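Local coordinates for protein 1-pyrroline-5-carboxylate dehydrogenase (Thermus thermophilus, PDB 1UZB) that probably catalyses the oxidation of the semialdehyde in equilibrium with 1-pyrroline-5-carboxylate to glutamate, using a nicotinamide cofactor, at residues P58-E63 with E393-F398; L103-L108 with H224-P229; A107-R112 with E137-I142. All blocks are in the same frame, centred on the assembly; numbering follows the deposited sequence.

Interaction 1: P58-E63 with E393-F398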
ATOM      1  N   PRO A  58     -43.676  29.906  -6.002  1.00  5.75           N
ATOM      2  CA  PRO A  58     -43.637  30.810  -4.845  1.00  6.14           C
ATOM      3  C   PRO A  58     -43.377  32.275  -5.184  1.00  6.25           C
ATOM      4  O   PRO A  58     -43.598  33.156  -4.351  1.00  7.00           O
ATOM      5  CB  PRO A  58     -42.550  30.202  -3.962  1.00  6.33           C
ATOM      6  CG  PRO A  58     -41.622  29.563  -4.959  1.00  6.70           C
ATOM      7  CD  PRO A  58     -42.584  28.918  -5.941  1.00  6.17           C
ATOM      8  N   SER A  59     -42.903  32.531  -6.400  1.00  6.64           N
ATOM      9  CA  SER A  59     -42.640  33.896  -6.843  1.00  5.63           C
ATOM     10  C   SER A  59     -43.911  34.535  -7.402  1.00  8.23           C
ATOM     11  O   SER A  59     -43.995  35.755  -7.536  1.00  9.79           O
ATOM     12  CB  SER A  59     -41.543  33.911  -7.913  1.00  6.20           C
ATOM     13  OG  SER A  59     -40.294  33.529  -7.363  1.00  6.75           O
ATOM     14  N   ALA A  60     -44.888  33.693  -7.724  1.00  8.62           N
ATOM     15  CA  ALA A  60     -46.184  34.117  -8.267  1.00  9.41           C
ATOM     16  C   ALA A  60     -47.101  32.914  -8.049  1.00  9.92           C
ATOM     17  O   ALA A  60     -47.386  32.160  -8.981  1.00  8.98           O
ATOM     18  CB  ALA A  60     -46.055  34.427  -9.754  1.00  9.91           C
ATOM     19  N   PRO A  61     -47.583  32.729  -6.807  1.00 11.09           N
ATOM     20  CA  PRO A  61     -48.457  31.614  -6.428  1.00 12.34           C
ATOM     21  C   PRO A  61     -49.743  31.360  -7.197  1.00 12.41           C
ATOM     22  O   PRO A  61     -50.399  30.350  -6.964  1.00 12.83           O
ATOM     23  CB  PRO A  61     -48.692  31.848  -4.934  1.00 13.81           C
ATOM     24  CG  PRO A  61     -48.592  33.324  -4.802  1.00 15.08           C
ATOM     25  CD  PRO A  61     -47.411  33.662  -5.679  1.00 11.99           C
ATOM     26  N   SER A  62     -50.108  32.256  -8.106  1.00 12.70           N
ATOM     27  CA  SER A  62     -51.312  32.050  -8.901  1.00 13.89           C
ATOM     28  C   SER A  62     -50.946  31.140 -10.072  1.00 14.19           C
ATOM     29  O   SER A  62     -51.819  30.605 -10.758  1.00 15.41           O
ATOM     30  CB  SER A  62     -51.851  33.383  -9.428  1.00 14.59           C
ATOM     31  OG  SER A  62     -50.920  34.008 -10.293  1.00 16.82           O
ATOM     32  N   GLU A  63     -49.645  30.957 -10.282  1.00 13.37           N
ATOM     33  CA  GLU A  63     -49.151  30.121 -11.371  1.00 12.73           C
ATOM     34  C   GLU A  63     -48.884  28.692 -10.918  1.00 12.10           C
ATOM     35  O   GLU A  63     -48.183  28.460  -9.930  1.00 10.88           O
ATOM     36  CB  GLU A  63     -47.860  30.701 -11.950  1.00 13.60           C
ATOM     37  CG  GLU A  63     -47.915  32.188 -12.236  1.00 14.65           C
ATOM     38  CD  GLU A  63     -46.699  32.677 -12.994  1.00 16.30           C
ATOM     39  OE1 GLU A  63     -45.598  32.123 -12.786  1.00 15.85           O
ATOM     40  OE2 GLU A  63     -46.846  33.623 -13.793  1.00 19.28           O
ATOM     41  N   GLU A 393     -43.909  43.961  -0.937  1.00 21.20           N
ATOM     42  CA  GLU A 393     -45.080  44.021  -1.799  1.00 23.32           C
ATOM     43  C   GLU A 393     -44.996  42.974  -2.901  1.00 22.93           C
ATOM     44  O   GLU A 393     -43.913  42.668  -3.398  1.00 24.61           O
ATOM     45  CB  GLU A 393     -45.205  45.414  -2.416  1.00 25.33           C
ATOM     46  CG  GLU A 393     -45.362  46.525  -1.391  1.00 28.31           C
ATOM     47  CD  GLU A 393     -45.486  47.897  -2.024  1.00 29.98           C
ATOM     48  OE1 GLU A 393     -45.608  48.888  -1.275  1.00 31.42           O
ATOM     49  OE2 GLU A 393     -45.463  47.985  -3.271  1.00 32.18           O
ATOM     50  N   GLY A 394     -46.145  42.421  -3.276  1.00 23.05           N
ATOM     51  CA  GLY A 394     -46.166  41.417  -4.322  1.00 22.21           C
ATOM     52  C   GLY A 394     -46.887  40.143  -3.931  1.00 21.53           C
ATOM     53  O   GLY A 394     -47.016  39.827  -2.748  1.00 21.08           O
ATOM     54  N   GLU A 395     -47.359  39.413  -4.936  1.00 20.63           N
ATOM     55  CA  GLU A 395     -48.072  38.161  -4.719  1.00 20.23           C
ATOM     56  C   GLU A 395     -47.129  37.104  -4.147  1.00 17.87           C
ATOM     57  O   GLU A 395     -47.530  36.288  -3.317  1.00 18.11           O
ATOM     58  CB  GLU A 395     -48.668  37.666  -6.042  1.00 22.09           C
ATOM     59  CG  GLU A 395     -49.482  36.387  -5.923  1.00 24.17           C
ATOM     60  CD  GLU A 395     -50.123  35.971  -7.236  1.00 25.78           C
ATOM     61  OE1 GLU A 395     -49.385  35.647  -8.194  1.00 24.85           O
ATOM     62  OE2 GLU A 395     -51.370  35.970  -7.308  1.00 26.57           O
ATOM     63  N   GLY A 396     -45.880  37.129  -4.599  1.00 16.00           N
ATOM     64  CA  GLY A 396     -44.892  36.174  -4.123  1.00 13.50           C
ATOM     65  C   GLY A 396     -44.654  36.274  -2.627  1.00 12.00           C
ATOM     66  O   GLY A 396     -44.974  37.285  -2.004  1.00 11.84           O
ATOM     67  N   TYR A 397     -44.079  35.226  -2.045  1.00  9.39           N
ATOM     68  CA  TYR A 397     -43.815  35.195  -0.609  1.00  8.42           C
ATOM     69  C   TYR A 397     -42.469  35.843  -0.306  1.00  7.91           C
ATOM     70  O   TYR A 397     -41.551  35.198   0.205  1.00  8.21           O
ATOM     71  CB  TYR A 397     -43.834  33.745  -0.118  1.00  8.19           C
ATOM     72  CG  TYR A 397     -45.061  32.984  -0.573  1.00  7.65           C
ATOM     73  CD1 TYR A 397     -44.941  31.801  -1.299  1.00  8.76           C
ATOM     74  CD2 TYR A 397     -46.343  33.458  -0.291  1.00  8.24           C
ATOM     75  CE1 TYR A 397     -46.066  31.104  -1.738  1.00  8.58           C
ATOM     76  CE2 TYR A 397     -47.477  32.765  -0.723  1.00  8.98           C
ATOM     77  CZ  TYR A 397     -47.330  31.590  -1.445  1.00  9.55           C
ATOM     78  OH  TYR A 397     -48.442  30.898  -1.872  1.00 11.22           O
ATOM     79  N   PHE A 398     -42.372  37.134  -0.599  1.00  8.41           N
ATOM     80  CA  PHE A 398     -41.137  37.878  -0.405  1.00  8.72           C
ATOM     81  C   PHE A 398     -40.978  38.494   0.981  1.00  9.51           C
ATOM     82  O   PHE A 398     -41.815  39.279   1.428  1.00 11.43           O
ATOM     83  CB  PHE A 398     -41.035  38.976  -1.465  1.00  9.98           C
ATOM     84  CG  PHE A 398     -41.149  38.468  -2.875  1.00 10.46           C
ATOM     85  CD1 PHE A 398     -40.216  37.571  -3.385  1.00 11.90           C
ATOM     86  CD2 PHE A 398     -42.195  38.886  -3.696  1.00 13.32           C
ATOM     87  CE1 PHE A 398     -40.321  37.095  -4.692  1.00 11.42           C
ATOM     88  CE2 PHE A 398     -42.307  38.415  -5.002  1.00 13.65           C
ATOM     89  CZ  PHE A 398     -41.369  37.518  -5.500  1.00 13.11           C
TER
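Pro61 and Glu395 lie alongside each other, pointing opposite ways, where a type I beta turn, Ala60 to Glu63, meets an irregular loop of the aldehyde dehydrogenase fold. The turn links strands 52-57 and 64-69; the loop joins strands 384-387 and 402-405. Packing is tight around the buried Pro58, Gly396 and Phe398. Tyr397, the centre of an inverse gamma turn, donates its backbone N to Pro58 O over 3.1 Å, nearly straight on to the carbonyl (C=O...N 175°). Its ring reaches back along the 58-63 segment and brings CD1 to 3.9 Å from Pro58 CB, while helix 366-379 touches the same ring through Ala366 and Glu369. Gly396 is held so close to Ser59 that a side chain there would clash with Ser59 O and with the ring of Phe398. Phe398 adds its CZ, 3.8 Å from Ser59 O. The solvent side has close distances but a weaker hold. Pro61 CB approaches Tyr397 OH to 3.2 Å, and Pro61 CG lies 3.4 Å from Glu395 CG. The exposed Glu395 extends past the proline, its CG anti to the backbone N (chi1 -178°), and carries its carboxylate to the start of the turn's second half. Ser62 N makes only a weak bond to Glu395 OE1 at 3.5 Å, and Ser62 OG stands 3.1 Å from that same oxygen.

Interaction 2: L103-L108 with H224-P229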
ATOM      1  N   LEU A 103     -23.628   5.690 -12.635  1.00  5.41           N
ATOM      2  CA  LEU A 103     -22.855   6.560 -13.510  1.00  5.17           C
ATOM      3  C   LEU A 103     -23.662   6.972 -14.738  1.00  5.40           C
ATOM      4  O   LEU A 103     -23.553   8.103 -15.208  1.00  5.25           O
ATOM      5  CB  LEU A 103     -21.554   5.872 -13.924  1.00  7.00           C
ATOM      6  CG  LEU A 103     -20.558   5.625 -12.786  1.00  8.47           C
ATOM      7  CD1 LEU A 103     -19.400   4.791 -13.307  1.00 11.53           C
ATOM      8  CD2 LEU A 103     -20.064   6.953 -12.218  1.00 12.32           C
ATOM      9  N   LYS A 104     -24.475   6.059 -15.260  1.00  4.89           N
ATOM     10  CA  LYS A 104     -25.308   6.386 -16.404  1.00  5.22           C
ATOM     11  C   LYS A 104     -26.308   7.467 -15.993  1.00  4.90           C
ATOM     12  O   LYS A 104     -26.511   8.440 -16.716  1.00  5.37           O
ATOM     13  CB  LYS A 104     -26.041   5.136 -16.898  1.00  7.32           C
ATOM     14  CG  LYS A 104     -27.182   5.419 -17.858  1.00  8.91           C
ATOM     15  CD  LYS A 104     -26.731   6.165 -19.104  1.00 13.32           C
ATOM     16  CE  LYS A 104     -26.001   5.261 -20.074  1.00 13.03           C
ATOM     17  NZ  LYS A 104     -25.775   5.943 -21.390  1.00 11.92           N
ATOM     18  N   ALA A 105     -26.931   7.294 -14.829  1.00  4.89           N
ATOM     19  CA  ALA A 105     -27.891   8.278 -14.342  1.00  4.75           C
ATOM     20  C   ALA A 105     -27.245   9.654 -14.176  1.00  4.81           C
ATOM     21  O   ALA A 105     -27.864  10.675 -14.476  1.00  4.57           O
ATOM     22  CB  ALA A 105     -28.496   7.817 -13.019  1.00  5.83           C
ATOM     23  N   ALA A 106     -26.003   9.687 -13.697  1.00  5.11           N
ATOM     24  CA  ALA A 106     -25.312  10.957 -13.513  1.00  4.61           C
ATOM     25  C   ALA A 106     -25.082  11.641 -14.856  1.00  4.59           C
ATOM     26  O   ALA A 106     -25.215  12.860 -14.967  1.00  5.59           O
ATOM     27  CB  ALA A 106     -23.985  10.737 -12.803  1.00  5.21           C
ATOM     28  N   ALA A 107     -24.736  10.856 -15.874  1.00  5.25           N
ATOM     29  CA  ALA A 107     -24.495  11.413 -17.202  1.00  6.11           C
ATOM     30  C   ALA A 107     -25.786  11.995 -17.764  1.00  5.37           C
ATOM     31  O   ALA A 107     -25.777  13.053 -18.393  1.00  7.93           O
ATOM     32  CB  ALA A 107     -23.951  10.338 -18.137  1.00  6.89           C
ATOM     33  N   LEU A 108     -26.894  11.299 -17.534  1.00  6.41           N
ATOM     34  CA  LEU A 108     -28.190  11.765 -18.005  1.00  6.24           C
ATOM     35  C   LEU A 108     -28.612  13.028 -17.258  1.00  6.82           C
ATOM     36  O   LEU A 108     -29.179  13.948 -17.854  1.00  8.69           O
ATOM     37  CB  LEU A 108     -29.242  10.664 -17.833  1.00  6.40           C
ATOM     38  CG  LEU A 108     -29.031   9.426 -18.711  1.00  6.69           C
ATOM     39  CD1 LEU A 108     -30.048   8.357 -18.338  1.00  8.70           C
ATOM     40  CD2 LEU A 108     -29.161   9.803 -20.186  1.00  8.86           C
ATOM     41  N   HIS A 224     -35.683   6.442 -14.696  1.00  6.97           N
ATOM     42  CA  HIS A 224     -36.355   5.566 -15.645  1.00  7.65           C
ATOM     43  C   HIS A 224     -35.527   5.412 -16.912  1.00  8.05           C
ATOM     44  O   HIS A 224     -35.299   4.297 -17.384  1.00  8.62           O
ATOM     45  CB  HIS A 224     -37.738   6.120 -16.003  1.00  9.56           C
ATOM     46  CG  HIS A 224     -38.481   5.285 -17.000  1.00  9.28           C
ATOM     47  ND1 HIS A 224     -38.980   4.036 -16.704  1.00 11.57           N
ATOM     48  CD2 HIS A 224     -38.790   5.516 -18.299  1.00 12.80           C
ATOM     49  CE1 HIS A 224     -39.567   3.532 -17.776  1.00 10.77           C
ATOM     50  NE2 HIS A 224     -39.465   4.411 -18.757  1.00 12.60           N
ATOM     51  N   GLU A 225     -35.071   6.530 -17.462  1.00  7.19           N
ATOM     52  CA  GLU A 225     -34.272   6.483 -18.680  1.00  8.19           C
ATOM     53  C   GLU A 225     -32.964   5.721 -18.465  1.00  7.81           C
ATOM     54  O   GLU A 225     -32.508   4.997 -19.354  1.00  8.47           O
ATOM     55  CB  GLU A 225     -33.981   7.900 -19.182  1.00 10.58           C
ATOM     56  CG  GLU A 225     -33.150   7.929 -20.452  1.00 13.47           C
ATOM     57  CD  GLU A 225     -33.075   9.306 -21.079  1.00 17.89           C
ATOM     58  OE1 GLU A 225     -32.288   9.477 -22.031  1.00 21.37           O
ATOM     59  OE2 GLU A 225     -33.807  10.210 -20.627  1.00 21.58           O
ATOM     60  N   ALA A 226     -32.366   5.886 -17.287  1.00  7.46           N
ATOM     61  CA  ALA A 226     -31.114   5.205 -16.961  1.00  6.93           C
ATOM     62  C   ALA A 226     -31.284   3.691 -16.997  1.00  7.00           C
ATOM     63  O   ALA A 226     -30.349   2.962 -17.311  1.00  8.06           O
ATOM     64  CB  ALA A 226     -30.618   5.640 -15.585  1.00  7.30           C
ATOM     65  N   GLY A 227     -32.476   3.223 -16.645  1.00  7.02           N
ATOM     66  CA  GLY A 227     -32.733   1.796 -16.688  1.00  7.44           C
ATOM     67  C   GLY A 227     -32.769   1.030 -15.382  1.00  6.66           C
ATOM     68  O   GLY A 227     -32.543  -0.179 -15.379  1.00  7.43           O
ATOM     69  N   PHE A 228     -33.026   1.703 -14.267  1.00  7.04           N
ATOM     70  CA  PHE A 228     -33.116   0.983 -13.000  1.00  7.26           C
ATOM     71  C   PHE A 228     -34.235  -0.047 -13.146  1.00  7.71           C
ATOM     72  O   PHE A 228     -35.314   0.266 -13.648  1.00  8.91           O
ATOM     73  CB  PHE A 228     -33.433   1.941 -11.851  1.00  6.91           C
ATOM     74  CG  PHE A 228     -32.239   2.706 -11.355  1.00  7.22           C
ATOM     75  CD1 PHE A 228     -31.342   2.120 -10.468  1.00  8.88           C
ATOM     76  CD2 PHE A 228     -31.992   4.002 -11.796  1.00  8.53           C
ATOM     77  CE1 PHE A 228     -30.217   2.811 -10.029  1.00  9.26           C
ATOM     78  CE2 PHE A 228     -30.868   4.703 -11.362  1.00  9.63           C
ATOM     79  CZ  PHE A 228     -29.979   4.106 -10.477  1.00  9.64           C
ATOM     80  N   PRO A 229     -33.984  -1.297 -12.730  1.00  7.65           N
ATOM     81  CA  PRO A 229     -35.004  -2.345 -12.836  1.00  8.36           C
ATOM     82  C   PRO A 229     -36.297  -1.969 -12.118  1.00  8.03           C
ATOM     83  O   PRO A 229     -36.286  -1.217 -11.144  1.00  7.08           O
ATOM     84  CB  PRO A 229     -34.325  -3.553 -12.200  1.00  8.51           C
ATOM     85  CG  PRO A 229     -32.872  -3.318 -12.510  1.00  8.56           C
ATOM     86  CD  PRO A 229     -32.709  -1.846 -12.233  1.00  8.25           C
TER
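A Schellman motif ends helix 213-226 at Gly227, and the last turn before it packs against helix 95-111 in the aldehyde dehydrogenase fold, with Ala226 and Leu108 at the centre. The two alanines meet methyl to methyl, Ala105 CB to Ala226 CB at 4.0 Å, which lets the backbones come close: their CA atoms are 5.2 Å apart. Past the cap, Phe228 turns its ring back so that Ala105 CB sits at the ring edge, 4.3 Å from Phe228 CE2; Leu101, Leu102 and Trp90 also touch this ring. Lys104 contributes only its aliphatic part, CG lying 4.0 Å from Ala226 CA. Its chain then folds over at its second and third torsions and leads away to Phe516 O of the third subunit, which accepts a hydrogen bond from NZ. Arg452 of the second subunit packs on Glu225. In Leu108 the first torsion, with CG anti to the carbonyl carbon (chi1 -66°), sends CG towards helix 213-226, where the two methyls part. CD1 presses on the helix backbone, 3.5 Å from Ala226 N, and also touches the Ala226 methyl. The other branch crosses the extended Glu225 chain at a slant, with Leu108 CD2 3.6 Å from Glu225 OE1.

Interaction 3: A107-R112 with E137-I142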
ATOM      1  N   ALA A 107     -24.736  10.856 -15.874  1.00  5.25           N
ATOM      2  CA  ALA A 107     -24.495  11.413 -17.202  1.00  6.11           C
ATOM      3  C   ALA A 107     -25.786  11.995 -17.764  1.00  5.37           C
ATOM      4  O   ALA A 107     -25.777  13.053 -18.393  1.00  7.93           O
ATOM      5  CB  ALA A 107     -23.951  10.338 -18.137  1.00  6.89           C
ATOM      6  N   LEU A 108     -26.894  11.299 -17.534  1.00  6.41           N
ATOM      7  CA  LEU A 108     -28.190  11.765 -18.005  1.00  6.24           C
ATOM      8  C   LEU A 108     -28.612  13.028 -17.258  1.00  6.82           C
ATOM      9  O   LEU A 108     -29.179  13.948 -17.854  1.00  8.69           O
ATOM     10  CB  LEU A 108     -29.242  10.664 -17.833  1.00  6.40           C
ATOM     11  CG  LEU A 108     -29.031   9.426 -18.711  1.00  6.69           C
ATOM     12  CD1 LEU A 108     -30.048   8.357 -18.338  1.00  8.70           C
ATOM     13  CD2 LEU A 108     -29.161   9.803 -20.186  1.00  8.86           C
ATOM     14  N   MET A 109     -28.336  13.082 -15.956  1.00  6.17           N
ATOM     15  CA  MET A 109     -28.691  14.260 -15.177  1.00  6.85           C
ATOM     16  C   MET A 109     -27.842  15.448 -15.625  1.00  6.30           C
ATOM     17  O   MET A 109     -28.342  16.569 -15.740  1.00  6.86           O
ATOM     18  CB  MET A 109     -28.480  14.005 -13.683  1.00  6.19           C
ATOM     19  CG  MET A 109     -28.894  15.186 -12.807  1.00  6.34           C
ATOM     20  SD  MET A 109     -28.851  14.853 -11.029  1.00  6.66           S
ATOM     21  CE  MET A 109     -30.340  13.877 -10.837  1.00  7.69           C
ATOM     22  N   ARG A 110     -26.561  15.203 -15.889  1.00  5.75           N
ATOM     23  CA  ARG A 110     -25.666  16.266 -16.324  1.00  7.60           C
ATOM     24  C   ARG A 110     -26.146  16.894 -17.635  1.00  8.08           C
ATOM     25  O   ARG A 110     -26.043  18.107 -17.823  1.00  8.92           O
ATOM     26  CB  ARG A 110     -24.239  15.723 -16.482  1.00  7.46           C
ATOM     27  CG  ARG A 110     -23.192  16.796 -16.738  1.00  9.32           C
ATOM     28  CD  ARG A 110     -21.778  16.225 -16.815  1.00  9.74           C
ATOM     29  NE  ARG A 110     -21.317  15.660 -15.547  1.00  9.47           N
ATOM     30  CZ  ARG A 110     -21.261  14.359 -15.274  1.00 10.38           C
ATOM     31  NH1 ARG A 110     -20.825  13.946 -14.089  1.00  9.50           N
ATOM     32  NH2 ARG A 110     -21.638  13.469 -16.181  1.00 11.24           N
ATOM     33  N   ARG A 111     -26.682  16.077 -18.535  1.00  7.80           N
ATOM     34  CA  ARG A 111     -27.171  16.599 -19.808  1.00  9.06           C
ATOM     35  C   ARG A 111     -28.490  17.361 -19.677  1.00  9.42           C
ATOM     36  O   ARG A 111     -28.900  18.053 -20.606  1.00 11.15           O
ATOM     37  CB  ARG A 111     -27.306  15.464 -20.827  1.00  9.90           C
ATOM     38  CG  ARG A 111     -25.960  14.927 -21.283  1.00 12.75           C
ATOM     39  CD  ARG A 111     -26.064  13.589 -21.985  1.00 14.36           C
ATOM     40  NE  ARG A 111     -24.736  13.080 -22.311  1.00 15.94           N
ATOM     41  CZ  ARG A 111     -24.383  11.801 -22.234  1.00 16.17           C
ATOM     42  NH1 ARG A 111     -25.260  10.886 -21.842  1.00 14.73           N
ATOM     43  NH2 ARG A 111     -23.142  11.441 -22.534  1.00 18.89           N
ATOM     44  N   ARG A 112     -29.154  17.237 -18.529  1.00  8.29           N
ATOM     45  CA  ARG A 112     -30.419  17.936 -18.288  1.00  9.05           C
ATOM     46  C   ARG A 112     -30.261  18.985 -17.188  1.00  8.78           C
ATOM     47  O   ARG A 112     -31.245  19.439 -16.598  1.00  8.00           O
ATOM     48  CB  ARG A 112     -31.516  16.942 -17.887  1.00 11.18           C
ATOM     49  CG  ARG A 112     -31.937  16.000 -19.005  1.00 14.63           C
ATOM     50  CD  ARG A 112     -33.081  15.092 -18.577  1.00 16.30           C
ATOM     51  NE  ARG A 112     -34.291  15.839 -18.239  1.00 18.74           N
ATOM     52  CZ  ARG A 112     -35.457  15.275 -17.934  1.00 20.65           C
ATOM     53  NH1 ARG A 112     -36.507  16.029 -17.637  1.00 20.87           N
ATOM     54  NH2 ARG A 112     -35.574  13.955 -17.928  1.00 23.42           N
ATOM     55  N   GLU A 137     -24.728  19.332  -6.855  1.00  4.47           N
ATOM     56  CA  GLU A 137     -24.585  18.465  -5.689  1.00  4.91           C
ATOM     57  C   GLU A 137     -25.248  17.109  -5.947  1.00  4.18           C
ATOM     58  O   GLU A 137     -24.734  16.080  -5.523  1.00  4.17           O
ATOM     59  CB  GLU A 137     -25.209  19.123  -4.456  1.00  5.31           C
ATOM     60  CG  GLU A 137     -24.996  18.344  -3.165  1.00  8.72           C
ATOM     61  CD  GLU A 137     -25.672  18.990  -1.971  1.00 11.75           C
ATOM     62  OE1 GLU A 137     -25.588  20.226  -1.834  1.00 18.11           O
ATOM     63  OE2 GLU A 137     -26.276  18.259  -1.160  1.00 17.62           O
ATOM     64  N   ALA A 138     -26.391  17.112  -6.631  1.00  4.29           N
ATOM     65  CA  ALA A 138     -27.096  15.869  -6.948  1.00  3.90           C
ATOM     66  C   ALA A 138     -26.204  14.982  -7.822  1.00  4.60           C
ATOM     67  O   ALA A 138     -26.077  13.783  -7.582  1.00  4.70           O
ATOM     68  CB  ALA A 138     -28.402  16.178  -7.679  1.00  4.86           C
ATOM     69  N   ILE A 139     -25.599  15.585  -8.843  1.00  4.59           N
ATOM     70  CA  ILE A 139     -24.706  14.856  -9.730  1.00  3.98           C
ATOM     71  C   ILE A 139     -23.546  14.317  -8.889  1.00  3.57           C
ATOM     72  O   ILE A 139     -23.153  13.157  -9.033  1.00  4.28           O
ATOM     73  CB  ILE A 139     -24.184  15.783 -10.850  1.00  4.68           C
ATOM     74  CG1 ILE A 139     -25.344  16.187 -11.765  1.00  6.00           C
ATOM     75  CG2 ILE A 139     -23.101  15.082 -11.649  1.00  5.44           C
ATOM     76  CD1 ILE A 139     -25.032  17.358 -12.675  1.00  6.10           C
ATOM     77  N   ASP A 140     -23.021  15.152  -7.992  1.00  3.96           N
ATOM     78  CA  ASP A 140     -21.920  14.733  -7.125  1.00  3.47           C
ATOM     79  C   ASP A 140     -22.282  13.506  -6.291  1.00  4.16           C
ATOM     80  O   ASP A 140     -21.474  12.588  -6.160  1.00  4.50           O
ATOM     81  CB  ASP A 140     -21.491  15.859  -6.172  1.00  5.04           C
ATOM     82  CG  ASP A 140     -20.699  16.956  -6.863  1.00  5.68           C
ATOM     83  OD1 ASP A 140     -20.288  16.772  -8.029  1.00  7.32           O
ATOM     84  OD2 ASP A 140     -20.474  18.008  -6.223  1.00  7.09           O
ATOM     85  N   PHE A 141     -23.481  13.489  -5.710  1.00  3.98           N
ATOM     86  CA  PHE A 141     -23.891  12.341  -4.902  1.00  4.19           C
ATOM     87  C   PHE A 141     -23.864  11.057  -5.726  1.00  4.75           C
ATOM     88  O   PHE A 141     -23.373  10.025  -5.265  1.00  4.62           O
ATOM     89  CB  PHE A 141     -25.303  12.539  -4.338  1.00  5.35           C
ATOM     90  CG  PHE A 141     -25.359  13.369  -3.085  1.00  5.11           C
ATOM     91  CD1 PHE A 141     -26.292  14.393  -2.970  1.00  5.08           C
ATOM     92  CD2 PHE A 141     -24.514  13.109  -2.009  1.00  4.61           C
ATOM     93  CE1 PHE A 141     -26.389  15.150  -1.802  1.00  6.32           C
ATOM     94  CE2 PHE A 141     -24.604  13.859  -0.835  1.00  5.77           C
ATOM     95  CZ  PHE A 141     -25.543  14.881  -0.733  1.00  4.87           C
ATOM     96  N   ILE A 142     -24.391  11.115  -6.944  1.00  4.49           N
ATOM     97  CA  ILE A 142     -24.421   9.936  -7.798  1.00  4.60           C
ATOM     98  C   ILE A 142     -23.007   9.466  -8.139  1.00  3.42           C
ATOM     99  O   ILE A 142     -22.689   8.284  -7.999  1.00  4.57           O
ATOM    100  CB  ILE A 142     -25.193  10.214  -9.104  1.00  4.64           C
ATOM    101  CG1 ILE A 142     -26.624  10.660  -8.785  1.00  5.49           C
ATOM    102  CG2 ILE A 142     -25.226   8.958  -9.957  1.00  6.19           C
ATOM    103  CD1 ILE A 142     -27.393  11.151 -10.001  1.00  6.07           C
TER
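Met109 runs out straight towards Ile139, with CG opposite the backbone N (chi1 -178°) and the next bond also extended; these two torsions carry SD to a place beside Ala138 and Ile139, and the bend at chi3 (-76°) then turns CE towards Ile142. Ile139 answers with CG1 anti to its carbonyl carbon, which aims CG1 at Met109 and CG2 at the Arg110 guanidinium. The sulfur lies 3.6 Å from Ala138 CB, while Ile139 CG1 touches both SD and CG of Met109, the sulfur at 3.8 Å. Farther on, the Met109 CE methyl meets Ile142 CD1 at 4.1 Å. At the end of the CG1 branch, Ile139 CD1 lies on the helix backbone itself, 3.9 Å from Arg110 CA. These are helices 95-111 and 128-149 of the aldehyde dehydrogenase fold packed antiparallel, their local axes 9.7 Å apart at 168°. Helix 188-199 closes in on the same apolar group, since Thr191 touches Met109, Ala138 and Ile142.

At the margin, the Arg110 side chain crosses Ile139 at about a right angle and sets NH1 3.5 Å from Ile139 CG2. That nitrogen also forms a salt bridge with Glu143, one turn on from Ile139, and NE forms another with Glu9. An alanine in place of Ile139 would keep neither branch and is likely to open a gap beside the Met109 sulfur, leaving the methionine freer to turn and the Arg110 guanidinium without this apolar neighbour. No hydrogen bond joins the two segments, so their direct hold rests on van der Waals contact among methionine, alanine and isoleucines, while the arginine places its charge at the edge of the contact, where two carboxylates probably balance it.

From the N terminus, the chain first passes the segment 58-63 after strand 52-57, and this segment waits some 330 residues for its partner, the loop 393-398. Interaction 1 thus closes the longest loop, and both other contacts fall within it. Helix 95-111 then serves interactions 2 and 3, which share Ala107 and Leu108. Interaction 3 closes first, on helix 128-149; interaction 2 waits for the end of helix 213-226. Their centres lie 10 Å apart and they touch directly, Ala106 CB to Ile142 CG2 at 3.6 Å, tying three helices together. Interaction 1 stands apart, its centre 30 Å or more from theirs, and joins two inter-strand loops.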